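Local structure of succinate dehydrogenase subunit A (Mycolicibacterium smegmatis MC2 51, 6LUM) at residues D[162-170]-D[225-233]; D[175-183]-D[192-200]. The protein binds FAD and, as the flavoprotein subunit of succinate dehydrogenase, probably oxidises succinate to fumarate. One frame throughout, in Å; residues are numbered along the deposited sequence.

Contact 1: D[162-170]-D[225-233]. With FAD (flavin-adenine dinucleotide), chain Y.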
loop_
_atom_site.group_PDB
_atom_site.type_symbol
_atom_site.label_atom_id
_atom_site.label_comp_id
_atom_site.label_asym_id
_atom_site.label_seq_id
_atom_site.Cartn_x
_atom_site.Cartn_y
_atom_site.Cartn_z
ATOM N N PHE D 162 2.447 -9.755 -32.429
ATOM C CA PHE D 162 3.770 -10.309 -32.687
ATOM C C PHE D 162 3.572 -11.642 -33.388
ATOM O O PHE D 162 3.325 -12.649 -32.731
ATOM C CB PHE D 162 4.538 -10.526 -31.396
ATOM C CG PHE D 162 5.369 -9.370 -30.969
ATOM C CD1 PHE D 162 4.796 -8.163 -30.677
ATOM C CD2 PHE D 162 6.719 -9.502 -30.821
ATOM C CE1 PHE D 162 5.556 -7.110 -30.267
ATOM C CE2 PHE D 162 7.472 -8.450 -30.411
ATOM C CZ PHE D 162 6.887 -7.255 -30.132
ATOM N N TYR D 163 3.698 -11.681 -34.701
ATOM C CA TYR D 163 3.503 -12.929 -35.429
ATOM C C TYR D 163 4.736 -13.795 -35.256
ATOM O O TYR D 163 5.716 -13.636 -35.976
ATOM C CB TYR D 163 3.240 -12.660 -36.902
ATOM C CG TYR D 163 1.937 -11.969 -37.184
ATOM C CD1 TYR D 163 1.673 -10.713 -36.673
ATOM C CD2 TYR D 163 0.981 -12.562 -37.974
ATOM C CE1 TYR D 163 0.498 -10.085 -36.922
ATOM C CE2 TYR D 163 -0.194 -11.934 -38.238
ATOM C CZ TYR D 163 -0.434 -10.696 -37.706
ATOM O OH TYR D 163 -1.620 -10.059 -37.964
ATOM N N ALA D 164 4.695 -14.731 -34.314
ATOM C CA ALA D 164 5.800 -15.661 -34.134
ATOM C C ALA D 164 5.983 -16.518 -35.371
ATOM O O ALA D 164 5.142 -17.362 -35.669
ATOM C CB ALA D 164 5.575 -16.553 -32.920
ATOM N N LEU D 165 7.091 -16.327 -36.081
ATOM C CA LEU D 165 7.293 -16.945 -37.380
ATOM C C LEU D 165 8.197 -18.163 -37.356
ATOM O O LEU D 165 8.138 -18.965 -38.289
ATOM C CB LEU D 165 7.873 -15.927 -38.362
ATOM C CG LEU D 165 6.897 -14.867 -38.844
ATOM C CD1 LEU D 165 7.576 -13.889 -39.754
ATOM C CD2 LEU D 165 5.751 -15.534 -39.547
ATOM N N ASP D 166 9.034 -18.331 -36.339
ATOM C CA ASP D 166 9.908 -19.496 -36.347
ATOM C C ASP D 166 10.358 -19.808 -34.934
ATOM O O ASP D 166 10.223 -18.988 -34.030
ATOM C CB ASP D 166 11.120 -19.270 -37.246
ATOM C CG ASP D 166 11.591 -20.536 -37.908
ATOM O OD1 ASP D 166 12.667 -20.512 -38.541
ATOM O OD2 ASP D 166 10.884 -21.559 -37.799
ATOM N N ILE D 167 10.889 -21.012 -34.750
ATOM C CA ILE D 167 11.579 -21.361 -33.518
ATOM C C ILE D 167 12.991 -21.798 -33.872
ATOM O O ILE D 167 13.292 -22.159 -35.010
ATOM C CB ILE D 167 10.868 -22.452 -32.694
ATOM C CG1 ILE D 167 10.944 -23.795 -33.391
ATOM C CG2 ILE D 167 9.437 -22.087 -32.453
ATOM C CD1 ILE D 167 10.116 -24.832 -32.722
ATOM N N ALA D 168 13.861 -21.758 -32.872
ATOM C CA ALA D 168 15.273 -22.065 -33.037
ATOM C C ALA D 168 15.588 -23.321 -32.244
ATOM O O ALA D 168 15.634 -23.289 -31.014
ATOM C CB ALA D 168 16.133 -20.896 -32.573
ATOM N N LEU D 169 15.797 -24.424 -32.949
ATOM C CA LEU D 169 16.198 -25.683 -32.340
ATOM C C LEU D 169 17.709 -25.810 -32.464
ATOM O O LEU D 169 18.223 -26.102 -33.547
ATOM C CB LEU D 169 15.514 -26.869 -33.014
ATOM C CG LEU D 169 14.020 -27.114 -32.861
ATOM C CD1 LEU D 169 13.742 -28.558 -33.157
ATOM C CD2 LEU D 169 13.558 -26.771 -31.479
ATOM N N THR D 170 18.420 -25.594 -31.364
ATOM C CA THR D 170 19.853 -25.840 -31.343
ATOM C C THR D 170 20.098 -27.317 -31.093
ATOM O O THR D 170 19.519 -27.902 -30.174
ATOM C CB THR D 170 20.536 -25.004 -30.266
ATOM O OG1 THR D 170 20.307 -25.600 -28.986
ATOM C CG2 THR D 170 19.985 -23.601 -30.262
ATOM N N GLY D 225 2.213 -25.269 -38.486
ATOM C CA GLY D 225 3.124 -25.072 -39.599
ATOM C C GLY D 225 4.567 -24.915 -39.160
ATOM O O GLY D 225 5.476 -25.448 -39.792
ATOM N N ILE D 226 4.796 -24.189 -38.068
ATOM C CA ILE D 226 6.145 -24.023 -37.537
ATOM C C ILE D 226 6.716 -25.370 -37.117
ATOM O O ILE D 226 7.795 -25.780 -37.561
ATOM C CB ILE D 226 6.136 -23.042 -36.358
ATOM C CG1 ILE D 226 5.953 -21.614 -36.843
ATOM C CG2 ILE D 226 7.401 -23.156 -35.579
ATOM C CD1 ILE D 226 5.565 -20.680 -35.748
ATOM N N VAL D 227 5.998 -26.075 -36.243
ATOM C CA VAL D 227 6.469 -27.364 -35.759
ATOM C C VAL D 227 6.635 -28.352 -36.901
ATOM O O VAL D 227 7.497 -29.230 -36.848
ATOM C CB VAL D 227 5.500 -27.871 -34.678
ATOM C CG1 VAL D 227 5.650 -29.348 -34.456
ATOM C CG2 VAL D 227 5.734 -27.115 -33.394
ATOM N N PHE D 228 5.855 -28.213 -37.964
ATOM C CA PHE D 228 5.975 -29.131 -39.083
ATOM C C PHE D 228 7.148 -28.785 -39.980
ATOM O O PHE D 228 7.744 -29.681 -40.582
ATOM C CB PHE D 228 4.680 -29.121 -39.880
ATOM C CG PHE D 228 4.609 -30.163 -40.930
ATOM C CD1 PHE D 228 4.584 -31.493 -40.596
ATOM C CD2 PHE D 228 4.546 -29.812 -42.254
ATOM C CE1 PHE D 228 4.509 -32.446 -41.564
ATOM C CE2 PHE D 228 4.480 -30.765 -43.223
ATOM C CZ PHE D 228 4.460 -32.081 -42.880
ATOM N N ARG D 229 7.493 -27.507 -40.088
ATOM C CA ARG D 229 8.638 -27.116 -40.894
ATOM C C ARG D 229 9.952 -27.408 -40.195
ATOM O O ARG D 229 10.949 -27.689 -40.863
ATOM C CB ARG D 229 8.556 -25.633 -41.234
ATOM C CG ARG D 229 7.625 -25.335 -42.372
ATOM C CD ARG D 229 7.369 -23.857 -42.515
ATOM N NE ARG D 229 6.939 -23.521 -43.868
ATOM C CZ ARG D 229 6.492 -22.328 -44.236
ATOM N NH1 ARG D 229 6.413 -21.351 -43.353
ATOM N NH2 ARG D 229 6.128 -22.112 -45.488
ATOM N N LYS D 230 9.982 -27.347 -38.865
ATOM C CA LYS D 230 11.213 -27.656 -38.150
ATOM C C LYS D 230 11.623 -29.114 -38.272
ATOM O O LYS D 230 12.730 -29.458 -37.854
ATOM C CB LYS D 230 11.078 -27.307 -36.674
ATOM C CG LYS D 230 10.968 -25.836 -36.405
ATOM C CD LYS D 230 12.080 -25.070 -37.079
ATOM C CE LYS D 230 13.414 -25.341 -36.424
ATOM N NZ LYS D 230 14.482 -24.499 -37.012
ATOM N N GLY D 231 10.777 -29.971 -38.824
ATOM C CA GLY D 231 11.074 -31.379 -38.937
ATOM C C GLY D 231 10.357 -32.257 -37.939
ATOM O O GLY D 231 10.429 -33.482 -38.060
ATOM N N LEU D 232 9.683 -31.671 -36.957
ATOM C CA LEU D 232 8.904 -32.435 -36.006
ATOM C C LEU D 232 7.638 -32.958 -36.679
ATOM O O LEU D 232 7.246 -32.471 -37.739
ATOM C CB LEU D 232 8.568 -31.563 -34.802
ATOM C CG LEU D 232 9.770 -30.825 -34.225
ATOM C CD1 LEU D 232 9.352 -29.738 -33.268
ATOM C CD2 LEU D 232 10.664 -31.805 -33.531
ATOM N N PRO D 233 6.986 -33.961 -36.100
ATOM C CA PRO D 233 5.838 -34.583 -36.758
ATOM C C PRO D 233 4.516 -33.898 -36.429
ATOM O O PRO D 233 4.413 -33.087 -35.510
ATOM C CB PRO D 233 5.861 -35.998 -36.185
ATOM C CG PRO D 233 6.359 -35.809 -34.839
ATOM C CD PRO D 233 7.365 -34.708 -34.891
HETATM P PA FAD Y . -7.572 -19.958 -29.866
HETATM O O1A FAD Y . -8.485 -19.404 -28.800
HETATM O O2A FAD Y . -8.156 -20.665 -31.065
HETATM O O5B FAD Y . -6.632 -18.763 -30.396
HETATM C C5B FAD Y . -5.233 -18.967 -30.583
HETATM C C4B FAD Y . -4.465 -17.811 -29.958
HETATM O O4B FAD Y . -3.065 -17.967 -30.205
HETATM C C3B FAD Y . -4.898 -16.477 -30.548
HETATM O O3B FAD Y . -5.531 -15.683 -29.535
HETATM C C2B FAD Y . -3.636 -15.829 -31.101
HETATM O O2B FAD Y . -3.352 -14.559 -30.500
HETATM C C1B FAD Y . -2.500 -16.799 -30.810
HETATM N N9A FAD Y . -1.815 -17.165 -32.075
HETATM C C8A FAD Y . -2.302 -17.984 -33.027
HETATM N N7A FAD Y . -1.427 -18.110 -34.058
HETATM C C5A FAD Y . -0.350 -17.356 -33.769
HETATM C C6A FAD Y . 0.940 -17.038 -34.427
HETATM N N6A FAD Y . 1.261 -17.567 -35.632
HETATM N N1A FAD Y . 1.785 -16.204 -33.782
HETATM C C2A FAD Y . 1.479 -15.672 -32.584
HETATM N N3A FAD Y . 0.328 -15.916 -31.931
HETATM C C4A FAD Y . -0.612 -16.736 -32.461
HETATM N N1 FAD Y . -15.541 -25.487 -28.119
HETATM C C2 FAD Y . -16.344 -25.876 -27.096
HETATM O O2 FAD Y . -15.887 -26.669 -26.244
HETATM N N3 FAD Y . -17.610 -25.443 -26.961
HETATM C C4 FAD Y . -18.171 -24.593 -27.830
HETATM O O4 FAD Y . -19.352 -24.209 -27.678
HETATM C C4X FAD Y . -17.361 -24.119 -28.978
HETATM N N5 FAD Y . -17.853 -23.262 -29.899
HETATM C C5X FAD Y . -17.089 -22.847 -30.936
HETATM C C6 FAD Y . -17.617 -21.964 -31.872
HETATM C C7 FAD Y . -16.838 -21.533 -32.940
HETATM C C7M FAD Y . -17.413 -20.577 -33.952
HETATM C C8 FAD Y . -15.439 -22.015 -33.085
HETATM C C8M FAD Y . -14.599 -21.546 -34.243
HETATM C C9 FAD Y . -14.907 -22.898 -32.152
HETATM C C9A FAD Y . -15.685 -23.328 -31.084
HETATM N N10 FAD Y . -15.153 -24.223 -30.134
HETATM C C10 FAD Y . -15.975 -24.634 -29.069
HETATM C "C1'" FAD Y . -13.778 -24.713 -30.253
HETATM C "C2'" FAD Y . -12.956 -24.218 -29.069
HETATM O "O2'" FAD Y . -13.244 -22.835 -28.833
HETATM C "C3'" FAD Y . -11.465 -24.390 -29.328
HETATM O "O3'" FAD Y . -11.083 -25.741 -29.045
HETATM C "C4'" FAD Y . -10.647 -23.439 -28.461
HETATM O "O4'" FAD Y . -11.248 -22.139 -28.486
HETATM C "C5'" FAD Y . -9.209 -23.344 -28.958
HETATM O "O5'" FAD Y . -8.609 -22.153 -28.452
HETATM P P FAD Y . -7.028 -22.097 -28.150
HETATM O O1P FAD Y . -6.834 -21.600 -26.738
HETATM O O2P FAD Y . -6.418 -23.410 -28.578
HETATM O O3P FAD Y . -6.519 -20.951 -29.161
#

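Contact 2: D[175-183]-D[192-200]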
loop_
_atom_site.group_PDB
_atom_site.type_symbol
_atom_site.label_atom_id
_atom_site.label_comp_id
_atom_site.label_asym_id
_atom_site.label_seq_id
_atom_site.Cartn_x
_atom_site.Cartn_y
_atom_site.Cartn_z
ATOM N N GLY D 175 20.462 -34.664 -28.918
ATOM C CA GLY D 175 19.230 -34.352 -29.599
ATOM C C GLY D 175 19.037 -32.858 -29.727
ATOM O O GLY D 175 19.917 -32.068 -29.374
ATOM N N PRO D 176 17.886 -32.437 -30.239
ATOM C CA PRO D 176 17.598 -31.008 -30.351
ATOM C C PRO D 176 16.925 -30.473 -29.095
ATOM O O PRO D 176 16.328 -31.207 -28.309
ATOM C CB PRO D 176 16.649 -30.935 -31.554
ATOM C CG PRO D 176 16.297 -32.363 -31.896
ATOM C CD PRO D 176 16.805 -33.243 -30.810
ATOM N N VAL D 177 17.047 -29.167 -28.918
ATOM C CA VAL D 177 16.496 -28.475 -27.763
ATOM C C VAL D 177 16.013 -27.114 -28.232
ATOM O O VAL D 177 16.647 -26.480 -29.080
ATOM C CB VAL D 177 17.535 -28.366 -26.627
ATOM C CG1 VAL D 177 18.657 -27.442 -27.012
ATOM C CG2 VAL D 177 16.895 -27.896 -25.342
ATOM N N ALA D 178 14.867 -26.684 -27.725
ATOM C CA ALA D 178 14.259 -25.437 -28.161
ATOM C C ALA D 178 14.762 -24.292 -27.303
ATOM O O ALA D 178 14.638 -24.329 -26.077
ATOM C CB ALA D 178 12.738 -25.520 -28.088
ATOM N N THR D 179 15.314 -23.276 -27.945
ATOM C CA THR D 179 15.938 -22.176 -27.228
ATOM C C THR D 179 15.256 -20.838 -27.442
ATOM O O THR D 179 15.161 -20.050 -26.502
ATOM C CB THR D 179 17.409 -22.057 -27.624
ATOM O OG1 THR D 179 17.511 -21.880 -29.037
ATOM C CG2 THR D 179 18.150 -23.307 -27.238
ATOM N N GLY D 180 14.773 -20.549 -28.642
ATOM C CA GLY D 180 14.221 -19.236 -28.899
ATOM C C GLY D 180 13.089 -19.259 -29.897
ATOM O O GLY D 180 12.887 -20.228 -30.627
ATOM N N VAL D 181 12.360 -18.150 -29.920
ATOM C CA VAL D 181 11.250 -17.915 -30.834
ATOM C C VAL D 181 11.545 -16.638 -31.601
ATOM O O VAL D 181 11.792 -15.591 -30.994
ATOM C CB VAL D 181 9.917 -17.803 -30.084
ATOM C CG1 VAL D 181 8.853 -17.313 -30.996
ATOM C CG2 VAL D 181 9.525 -19.129 -29.528
ATOM N N ILE D 182 11.535 -16.721 -32.923
ATOM C CA ILE D 182 11.729 -15.572 -33.793
ATOM C C ILE D 182 10.360 -15.060 -34.206
ATOM O O ILE D 182 9.600 -15.772 -34.872
ATOM C CB ILE D 182 12.575 -15.933 -35.021
ATOM C CG1 ILE D 182 14.010 -16.238 -34.618
ATOM C CG2 ILE D 182 12.543 -14.819 -36.017
ATOM C CD1 ILE D 182 14.271 -17.669 -34.321
ATOM N N ALA D 183 10.056 -13.827 -33.815
ATOM C CA ALA D 183 8.766 -13.193 -34.008
ATOM C C ALA D 183 8.920 -11.948 -34.865
ATOM O O ALA D 183 10.014 -11.426 -35.050
ATOM C CB ALA D 183 8.135 -12.822 -32.667
ATOM N N HIS D 192 12.175 -9.884 -33.802
ATOM C CA HIS D 192 12.591 -10.048 -32.422
ATOM C C HIS D 192 12.964 -11.496 -32.189
ATOM O O HIS D 192 12.375 -12.399 -32.779
ATOM C CB HIS D 192 11.498 -9.664 -31.444
ATOM C CG HIS D 192 11.071 -8.239 -31.538
ATOM N ND1 HIS D 192 11.025 -7.407 -30.445
ATOM C CD2 HIS D 192 10.664 -7.499 -32.591
ATOM C CE1 HIS D 192 10.610 -6.214 -30.821
ATOM N NE2 HIS D 192 10.386 -6.243 -32.120
ATOM N N VAL D 193 13.940 -11.716 -31.321
ATOM C CA VAL D 193 14.345 -13.054 -30.927
ATOM C C VAL D 193 14.149 -13.160 -29.430
ATOM O O VAL D 193 14.803 -12.446 -28.668
ATOM C CB VAL D 193 15.799 -13.352 -31.305
ATOM C CG1 VAL D 193 16.050 -14.827 -31.223
ATOM C CG2 VAL D 193 16.098 -12.840 -32.687
ATOM N N PHE D 194 13.245 -14.032 -29.011
ATOM C CA PHE D 194 13.000 -14.290 -27.601
ATOM C C PHE D 194 13.734 -15.566 -27.249
ATOM O O PHE D 194 13.313 -16.648 -27.654
ATOM C CB PHE D 194 11.512 -14.443 -27.314
ATOM C CG PHE D 194 10.709 -13.217 -27.586
ATOM C CD1 PHE D 194 10.334 -12.888 -28.864
ATOM C CD2 PHE D 194 10.318 -12.406 -26.557
ATOM C CE1 PHE D 194 9.608 -11.768 -29.103
ATOM C CE2 PHE D 194 9.592 -11.295 -26.800
ATOM C CZ PHE D 194 9.238 -10.975 -28.072
ATOM N N HIS D 195 14.833 -15.454 -26.516
ATOM C CA HIS D 195 15.557 -16.633 -26.081
ATOM C C HIS D 195 14.993 -17.087 -24.749
ATOM O O HIS D 195 14.909 -16.302 -23.804
ATOM C CB HIS D 195 17.055 -16.354 -25.990
ATOM C CG HIS D 195 17.774 -16.610 -27.275
ATOM N ND1 HIS D 195 18.032 -17.880 -27.742
ATOM C CD2 HIS D 195 18.252 -15.761 -28.216
ATOM C CE1 HIS D 195 18.646 -17.805 -28.908
ATOM N NE2 HIS D 195 18.797 -16.530 -29.216
ATOM N N ALA D 196 14.580 -18.345 -24.687
ATOM C CA ALA D 196 13.849 -18.838 -23.540
ATOM C C ALA D 196 14.404 -20.180 -23.112
ATOM O O ALA D 196 15.226 -20.786 -23.796
ATOM C CB ALA D 196 12.363 -18.959 -23.849
ATOM N N LYS D 197 13.949 -20.641 -21.955
ATOM C CA LYS D 197 14.235 -22.005 -21.548
ATOM C C LYS D 197 13.129 -22.954 -21.974
ATOM O O LYS D 197 13.411 -24.011 -22.541
ATOM C CB LYS D 197 14.438 -22.084 -20.037
ATOM C CG LYS D 197 15.579 -21.245 -19.529
ATOM C CD LYS D 197 15.594 -21.236 -18.030
ATOM C CE LYS D 197 16.320 -20.031 -17.505
ATOM N NZ LYS D 197 16.303 -19.977 -16.029
ATOM N N ALA D 198 11.876 -22.592 -21.723
ATOM C CA ALA D 198 10.730 -23.373 -22.151
ATOM C C ALA D 198 9.892 -22.545 -23.110
ATOM O O ALA D 198 9.922 -21.315 -23.078
ATOM C CB ALA D 198 9.884 -23.817 -20.966
ATOM N N ILE D 199 9.153 -23.231 -23.976
ATOM C CA ILE D 199 8.306 -22.603 -24.981
ATOM C C ILE D 199 6.987 -23.352 -25.015
ATOM O O ILE D 199 6.976 -24.572 -25.193
ATOM C CB ILE D 199 8.964 -22.624 -26.371
ATOM C CG1 ILE D 199 10.314 -21.922 -26.337
ATOM C CG2 ILE D 199 8.079 -21.966 -27.386
ATOM C CD1 ILE D 199 11.022 -21.964 -27.643
ATOM N N VAL D 200 5.880 -22.634 -24.856
ATOM C CA VAL D 200 4.544 -23.216 -24.911
ATOM C C VAL D 200 3.853 -22.725 -26.170
ATOM O O VAL D 200 3.868 -21.530 -26.465
ATOM C CB VAL D 200 3.721 -22.860 -23.662
ATOM C CG1 VAL D 200 2.496 -23.727 -23.576
ATOM C CG2 VAL D 200 4.560 -23.012 -22.420
#

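Contact 1: D[162-170]-D[225-233]
At the adenine end of the FAD pocket, Ile226 and Lys230 lie one helical turn apart and pack against strand 162-170, which also borders the adenine. The helix 225-229 runs at 35° to the strand, its axis 8.3 Å away. Ile226 makes the first half of the joint. Its CG1 stands anti to the carbonyl carbon, beside the backbone N (chi1 -74°), and the extended branch lays Ile226 CD1 3.3 Å from Ala164 O. On the other branch, Ile226 CG2 meets Ile167 CG2 at 3.9 Å, the two side chains crossing obliquely. The second half belongs to Lys230, whose chain, bent at chi2 and chi3, curls along the strand. The bend sets Lys230 CG against Ile167 CG1 at 3.6 Å and slides its CE past Leu169 CG in the opposite direction. The ammonium then gives a weak hydrogen bond from Lys230 NZ to Ile167 O, 3.3 Å long. Asp166 crosses the lysine at about a right angle, with OD2 3.8 Å from Lys230 CD; its OD1 stays 4.6 Å from Lys230 NZ, so the opposite charges may attract without pairing. Beyond Lys230, Gly231 has the positive phi of a Schellman motif closing the helix, and Leu232 CD2 comes up to Leu169 CD1 in a long apolar contact. Nearer the cofactor, Ala164 N makes a weak hydrogen bond to N1A of FAD (3.3 Å), while Phe162 O faces adenine C2A; Ser42, Thr44 and Asp222 are also hydrogen-bonded to FAD. A backbone amide of the first meander strand meeting adenine N1A is typical of Rossmann-type FAD-binding domains.

Contact 2: D[175-183]-D[192-200]
Val181 and Phe194 face each other as a hydrogen-bonded pair in the antiparallel hairpin of strands 175-183 and 192-195, the close part of this contact. Val181 N bonds Phe194 O and Phe194 N bonds Val181 O, each at 2.9 Å, the second nearly straight (176° at the hydrogen). Ala183 and His192 repeat the pattern one pair further on, with Gly180-His195 and Ile182-Val193 as the non-hydrogen-bonded pairs. The backbones come closest at the first of these, Gly180 CA lying 4.1 Å from His195 CA. A last bond, Ala196 N to Thr179 O, runs nearly along the C=O axis and closes the row where segment 192-200 begins to leave its partner. Val181, Ala183, His192 and Phe194 share one face of the hairpin. With CG beside the backbone N (chi1 -63°), Phe194 brings its ring edge to Val181 O, which lies in the ring plane, and its CE1 to 4.0 Å from Ala183 CB. Val181 CG2 meets Ile199 CD1 at 3.7 Å; the same methyl of Ile199 also lies 4.0 Å from Ala178 CB, so one branch spans two residues of strand 175-183. On the other face, Ile182 CG1 and Val193 CG1 touch more loosely, 4.2 Å apart. Looser still is the far end: strand 198-200 turns to 72° against strand 175-183, and Gly175 and Pro176, both partly exposed, run on without meeting it. Lys197, also partly exposed, points away and gives its NZ to Ala419 O. Around the hairpin, Thr179 OG1 bonds Ala168 O, Phe194 stacks on His5, and His192 ND1 bonds His5 NE2. The hairpin thus sits between strands 3-6 and 162-172, while strand 198-201 passes on into the parallel sheet beside strand 9-12.

How the contacts relate
The centres of contact 1 and contact 2 are 10 Å apart, and neighbouring strands 162-172 and 175-185 join them in one sheet. Ile182 bridges them with two probable hydrogen bonds: its O takes Leu165 N at 2.8 Å, and its N gives to Asp166 O at the same length. Because Leu165 and Asp166 both face this one residue, the strand carries a classic beta bulge there. Along the chain, contact 2 is nested inside the loop that contact 1 closes, and strand 198-201 leads on to helix 223-229. Contact 1 touches FAD directly, whereas in contact 2 the side chain of Ala183 remains about 7 Å from it.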